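Local coordinates for protein rifin (Plasmodium falciparum, PDB 7JZK) that binds, through its V2 domain, the ectodomain of the human immune receptor LAIR1 inserted in a malaria antibody, and is probably a membrane-anchored variant antigen, at residues D42-T47 with S66-Q71; A74-F79 with Q86-V91. All coordinates share one frame; numbering follows the deposited sequence.

Contact 1 (D42-T47 with S66-Q71); sequences DNLNGT and SAIDTQ. With NAG (2-acetamido-2-deoxy-beta-D-glucopyranose), chain E.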
loop_
_atom_site.group_PDB
_atom_site.type_symbol
_atom_site.label_atom_id
_atom_site.label_comp_id
_atom_site.label_asym_id
_atom_site.label_seq_id
_atom_site.Cartn_x
_atom_site.Cartn_y
_atom_site.Cartn_z
ATOM N N ASP B 42 -0.641 0.445 -15.152
ATOM C CA ASP B 42 -0.130 0.640 -16.529
ATOM C C ASP B 42 1.282 1.211 -16.472
ATOM O O ASP B 42 1.967 1.202 -17.498
ATOM C CB ASP B 42 -1.029 1.614 -17.273
ATOM C CG ASP B 42 -2.432 1.079 -17.455
ATOM O OD1 ASP B 42 -2.643 0.314 -18.413
ATOM O OD2 ASP B 42 -3.294 1.420 -16.629
ATOM N N ASN B 43 1.695 1.687 -15.310
ATOM C CA ASN B 43 3.010 2.343 -15.183
ATOM C C ASN B 43 3.724 1.799 -13.952
ATOM O O ASN B 43 3.041 1.466 -12.998
ATOM C CB ASN B 43 2.849 3.858 -15.102
ATOM C CG ASN B 43 2.114 4.448 -16.285
ATOM O OD1 ASN B 43 2.617 4.434 -17.403
ATOM N ND2 ASN B 43 0.925 4.976 -16.049
ATOM N N LEU B 44 5.044 1.670 -14.028
ATOM C CA LEU B 44 5.848 1.220 -12.877
ATOM C C LEU B 44 7.102 2.074 -12.759
ATOM O O LEU B 44 7.738 2.318 -13.776
ATOM C CB LEU B 44 6.219 -0.249 -13.035
ATOM C CG LEU B 44 6.586 -0.987 -11.757
ATOM C CD1 LEU B 44 5.557 -0.716 -10.677
ATOM C CD2 LEU B 44 6.699 -2.475 -12.029
ATOM N N ASN B 45 7.409 2.527 -11.557
ATOM C CA ASN B 45 8.666 3.252 -11.299
ATOM C C ASN B 45 8.798 4.462 -12.199
ATOM O O ASN B 45 9.895 4.704 -12.700
ATOM C CB ASN B 45 9.811 2.264 -11.332
ATOM C CG ASN B 45 11.099 2.800 -10.779
ATOM O OD1 ASN B 45 11.227 3.096 -9.596
ATOM N ND2 ASN B 45 12.047 2.915 -11.676
ATOM N N GLY B 46 7.716 5.194 -12.394
ATOM C CA GLY B 46 7.828 6.469 -13.121
ATOM C C GLY B 46 7.826 6.347 -14.619
ATOM O O GLY B 46 8.120 7.334 -15.283
ATOM N N THR B 47 7.513 5.172 -15.125
ATOM C CA THR B 47 7.587 4.987 -16.577
ATOM C C THR B 47 6.597 3.912 -16.988
ATOM O O THR B 47 6.153 3.162 -16.125
ATOM C CB THR B 47 9.031 4.741 -17.014
ATOM O OG1 THR B 47 9.098 5.068 -18.399
ATOM C CG2 THR B 47 9.515 3.336 -16.738
ATOM N N SER B 66 9.958 -5.390 -5.920
ATOM C CA SER B 66 10.343 -4.243 -5.117
ATOM C C SER B 66 9.754 -2.957 -5.686
ATOM O O SER B 66 9.299 -2.095 -4.931
ATOM C CB SER B 66 11.873 -4.176 -5.012
ATOM O OG SER B 66 12.362 -2.870 -4.732
ATOM N N ALA B 67 9.717 -2.817 -7.009
ATOM C CA ALA B 67 9.135 -1.614 -7.606
ATOM C C ALA B 67 7.629 -1.537 -7.363
ATOM O O ALA B 67 7.087 -0.454 -7.104
ATOM C CB ALA B 67 9.436 -1.578 -9.111
ATOM N N ILE B 68 6.940 -2.676 -7.439
ATOM C CA ILE B 68 5.508 -2.684 -7.202
ATOM C C ILE B 68 5.225 -2.368 -5.738
ATOM O O ILE B 68 4.313 -1.600 -5.431
ATOM C CB ILE B 68 4.902 -4.027 -7.650
ATOM C CG1 ILE B 68 4.900 -4.138 -9.195
ATOM C CG2 ILE B 68 3.486 -4.193 -7.078
ATOM C CD1 ILE B 68 4.432 -5.483 -9.735
ATOM N N ASP B 69 6.037 -2.913 -4.824
ATOM C CA ASP B 69 5.896 -2.623 -3.399
ATOM C C ASP B 69 6.076 -1.147 -3.129
ATOM O O ASP B 69 5.273 -0.524 -2.441
ATOM C CB ASP B 69 6.921 -3.425 -2.584
ATOM C CG ASP B 69 6.964 -3.017 -1.103
ATOM O OD1 ASP B 69 7.638 -2.016 -0.764
ATOM O OD2 ASP B 69 6.375 -3.698 -0.243
ATOM N N THR B 70 7.110 -0.560 -3.689
ATOM C CA THR B 70 7.371 0.850 -3.446
ATOM C C THR B 70 6.219 1.699 -3.977
ATOM O O THR B 70 5.727 2.607 -3.288
ATOM C CB THR B 70 8.701 1.221 -4.130
ATOM O OG1 THR B 70 9.739 0.364 -3.630
ATOM C CG2 THR B 70 9.091 2.640 -3.803
ATOM N N GLN B 71 5.693 1.354 -5.143
ATOM C CA GLN B 71 4.559 2.103 -5.741
ATOM C C GLN B 71 3.291 1.922 -4.902
ATOM O O GLN B 71 2.598 2.907 -4.690
ATOM C CB GLN B 71 4.367 1.671 -7.192
ATOM C CG GLN B 71 3.357 2.490 -7.970
ATOM C CD GLN B 71 3.608 2.353 -9.448
ATOM O OE1 GLN B 71 4.697 2.625 -9.939
ATOM N NE2 GLN B 71 2.593 1.927 -10.173
HETATM C C1 NAG E . 13.362 3.341 -11.451
HETATM C C2 NAG E . 14.183 2.917 -12.617
HETATM C C3 NAG E . 15.632 3.190 -12.326
HETATM C C4 NAG E . 15.860 4.639 -11.922
HETATM C C5 NAG E . 14.813 5.183 -10.942
HETATM C C6 NAG E . 14.793 6.695 -10.929
HETATM C C7 NAG E . 13.364 1.122 -14.042
HETATM C C8 NAG E . 13.269 -0.352 -14.246
HETATM N N2 NAG E . 13.999 1.523 -12.943
HETATM O O3 NAG E . 16.359 2.859 -13.506
HETATM O O4 NAG E . 17.076 4.638 -11.188
HETATM O O5 NAG E . 13.478 4.752 -11.272
HETATM O O6 NAG E . 13.887 7.165 -9.942
HETATM O O7 NAG E . 12.852 1.918 -14.807
#

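Contact 2 (A74-F79 with Q86-V91); sequences ASCDAF and QAFCDV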
loop_
_atom_site.group_PDB
_atom_site.type_symbol
_atom_site.label_atom_id
_atom_site.label_comp_id
_atom_site.label_asym_id
_atom_site.label_seq_id
_atom_site.Cartn_x
_atom_site.Cartn_y
_atom_site.Cartn_z
ATOM N N ALA B 74 3.418 3.997 -1.959
ATOM C CA ALA B 74 3.317 5.422 -2.275
ATOM C C ALA B 74 1.938 5.870 -2.766
ATOM O O ALA B 74 1.584 7.045 -2.589
ATOM C CB ALA B 74 4.368 5.802 -3.310
ATOM N N SER B 75 1.149 4.995 -3.394
ATOM C CA SER B 75 -0.087 5.440 -4.036
ATOM C C SER B 75 -1.359 4.992 -3.317
ATOM O O SER B 75 -2.463 5.275 -3.808
ATOM C CB SER B 75 -0.124 4.991 -5.509
ATOM O OG SER B 75 0.301 3.654 -5.685
ATOM N N CYS B 76 -1.243 4.292 -2.191
ATOM C CA CYS B 76 -2.391 3.792 -1.447
ATOM C C CYS B 76 -2.265 4.176 0.014
ATOM O O CYS B 76 -2.452 3.357 0.913
ATOM C CB CYS B 76 -2.506 2.283 -1.556
ATOM S SG CYS B 76 -2.486 1.709 -3.229
ATOM N N ASP B 77 -1.966 5.440 0.279
ATOM C CA ASP B 77 -1.665 5.887 1.631
ATOM C C ASP B 77 -2.789 6.731 2.225
ATOM O O ASP B 77 -3.731 7.148 1.541
ATOM C CB ASP B 77 -0.365 6.695 1.671
ATOM C CG ASP B 77 -0.442 7.985 0.869
ATOM O OD1 ASP B 77 -0.782 7.959 -0.341
ATOM O OD2 ASP B 77 -0.232 9.052 1.486
ATOM N N ALA B 78 -2.656 6.999 3.534
ATOM C CA ALA B 78 -3.657 7.764 4.259
ATOM C C ALA B 78 -3.472 9.269 4.088
ATOM O O ALA B 78 -4.424 10.022 4.306
ATOM C CB ALA B 78 -3.629 7.375 5.754
ATOM N N PHE B 79 -2.272 9.720 3.715
ATOM C CA PHE B 79 -1.956 11.145 3.574
ATOM C C PHE B 79 -2.393 11.758 2.246
ATOM O O PHE B 79 -2.756 12.936 2.209
ATOM C CB PHE B 79 -0.446 11.359 3.688
ATOM C CG PHE B 79 0.122 11.002 5.013
ATOM C CD1 PHE B 79 0.797 9.806 5.191
ATOM C CD2 PHE B 79 -0.058 11.843 6.103
ATOM C CE1 PHE B 79 1.322 9.465 6.441
ATOM C CE2 PHE B 79 0.467 11.517 7.349
ATOM C CZ PHE B 79 1.153 10.324 7.516
ATOM N N GLN B 86 -8.062 2.899 -7.375
ATOM C CA GLN B 86 -8.483 2.029 -6.259
ATOM C C GLN B 86 -8.189 0.546 -6.522
ATOM O O GLN B 86 -7.875 -0.141 -5.567
ATOM C CB GLN B 86 -9.944 2.331 -5.946
ATOM C CG GLN B 86 -10.181 3.783 -5.573
ATOM C CD GLN B 86 -10.220 3.970 -4.079
ATOM O OE1 GLN B 86 -10.578 3.065 -3.335
ATOM N NE2 GLN B 86 -9.866 5.161 -3.629
ATOM N N ALA B 87 -8.315 0.066 -7.744
ATOM C CA ALA B 87 -8.144 -1.365 -8.059
ATOM C C ALA B 87 -6.751 -1.862 -7.689
ATOM O O ALA B 87 -6.634 -3.008 -7.261
ATOM C CB ALA B 87 -8.425 -1.583 -9.506
ATOM N N PHE B 88 -5.740 -1.044 -7.911
ATOM C CA PHE B 88 -4.373 -1.382 -7.512
ATOM C C PHE B 88 -4.269 -1.558 -6.003
ATOM O O PHE B 88 -3.755 -2.565 -5.523
ATOM C CB PHE B 88 -3.417 -0.277 -7.992
ATOM C CG PHE B 88 -1.972 -0.490 -7.628
ATOM C CD1 PHE B 88 -1.383 -1.741 -7.741
ATOM C CD2 PHE B 88 -1.190 0.572 -7.219
ATOM C CE1 PHE B 88 -0.024 -1.923 -7.437
ATOM C CE2 PHE B 88 0.164 0.391 -6.901
ATOM C CZ PHE B 88 0.740 -0.859 -7.007
ATOM N N CYS B 89 -4.828 -0.627 -5.239
ATOM C CA CYS B 89 -4.789 -0.739 -3.787
ATOM C C CYS B 89 -5.638 -1.911 -3.306
ATOM O O CYS B 89 -5.247 -2.612 -2.372
ATOM C CB CYS B 89 -5.271 0.587 -3.186
ATOM S SG CYS B 89 -4.377 1.996 -3.905
ATOM N N ASP B 90 -6.708 -2.221 -4.026
ATOM C CA ASP B 90 -7.620 -3.315 -3.698
ATOM C C ASP B 90 -6.903 -4.664 -3.678
ATOM O O ASP B 90 -7.367 -5.591 -3.005
ATOM C CB ASP B 90 -8.781 -3.316 -4.720
ATOM C CG ASP B 90 -9.835 -4.406 -4.457
ATOM O OD1 ASP B 90 -9.779 -5.470 -5.114
ATOM O OD2 ASP B 90 -10.722 -4.204 -3.590
ATOM N N VAL B 91 -5.757 -4.773 -4.362
ATOM C CA VAL B 91 -4.964 -6.000 -4.365
ATOM C C VAL B 91 -4.506 -6.370 -2.962
ATOM O O VAL B 91 -4.326 -7.556 -2.653
ATOM C CB VAL B 91 -3.769 -5.852 -5.324
ATOM C CG1 VAL B 91 -2.873 -7.109 -5.303
ATOM C CG2 VAL B 91 -4.279 -5.603 -6.712
#

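Contact 1 (D42-T47 with S66-Q71)
A beta hairpin with a two-residue loop, N45-G46, lies against a helix here: the type I' turn from L44 to T47 is held to helix 61-75 by the amide of Q71. From NE2 of Q71 an almost straight bond (N-H...acceptor angle 174°) runs 2.9 Å to the backbone O of N43. That acceptor lies in the amide plane of Q71, while the donor is tilted from the carbonyl plane of N43. OE1 of Q71 accepts the backbone N-H of N45 at 3.2 Å, the donor approaching almost in line with the side-chain carbonyl (C=O...N 164°). Two bonds in opposite senses thus fix the rotation of the amide, and they span L44, whose CA lies 3.5 Å from OE1 of Q71.

The antiparallel pair 43-44 and 47-48 that carries this turn is small, and its apolar anchor is L44. With CG anti to the backbone N (chi1 -158°), the leucine sets CG 3.9 Å from CB of A67, and the two side chains of L44 and I68 cross at about a right angle, CD2 of L44 reaching CG1 of I68 at 3.7 Å. L49 and F52 of helix 49-55 add to the packing of L44. N45, at the turn, takes up positive phi and carries the N-linked glycan: its ND2 is bonded to C1 of NAG at 1.4 Å, and its CB stands 4.5 Å from CB of A67.

Contact 2 (A74-F79 with Q86-V91)
C76, the first residue to leave helical geometry after helix 61-75, is joined to C89 by a disulfide that ties this helix end to helix 86-94 across the intervening loop. Segment 86-91 opens with Q86, whose CB points away from segment 74-79 and whose OE1 bonds to OH of Y43 of the LAIR1 chain; that tyrosine also packs on C89, and the backbone of C76 hydrogen-bonds to the same receptor chain, which therefore meets the protein right at the disulfide. F88 follows, pointing toward the end of the first helix. Its CG is anti to the backbone N (chi1 179°), and this brings the ring beside S75, whose OG lies at the ring edge, in its plane, 3.5 Å from CE2 of F88. That hydroxyl has its polar partner in the backbone O of Q71, one turn back in helix 61-75. The sulfur of C76 also approaches the ring, with its SG 5.1 Å from the centroid of F88 in an oblique sulfur-aromatic contact. F39 of helix 13-39 and M72 of helix 61-75 further enclose the phenyl group, which is buried.

C89 comes next and forms the covalent link. The CB atoms of C76 and C89 both point at the opposite segment, and first torsions within a degree of each other (chi1 -52° in C76) bring the two sulfurs together. The bridge itself measures 2.0 Å from SG of C76 to SG of C89, with a chi3 of -79°.

Overall arrangement
Both segments of contact 1 precede those of contact 2 in the sequence, and both contacts draw on helix 61-75: contact 1 on its middle, contact 2 on its C-terminal end. Their centres lie about 12 Å apart, and they touch directly, with CG of Q71 4.0 Å from CE2 of F88. One helix thus holds the glycosylated hairpin beside it and the disulfide-linked helix 86-94 alongside its last turn. The centre of contact 1 lies about 8 Å, and that of contact 2 about 15 Å, from the centre of the chain. Of the two, contact 2 meets LAIR1, whereas the segments of contact 1 have no neighbour from the second protein chain of the assembly.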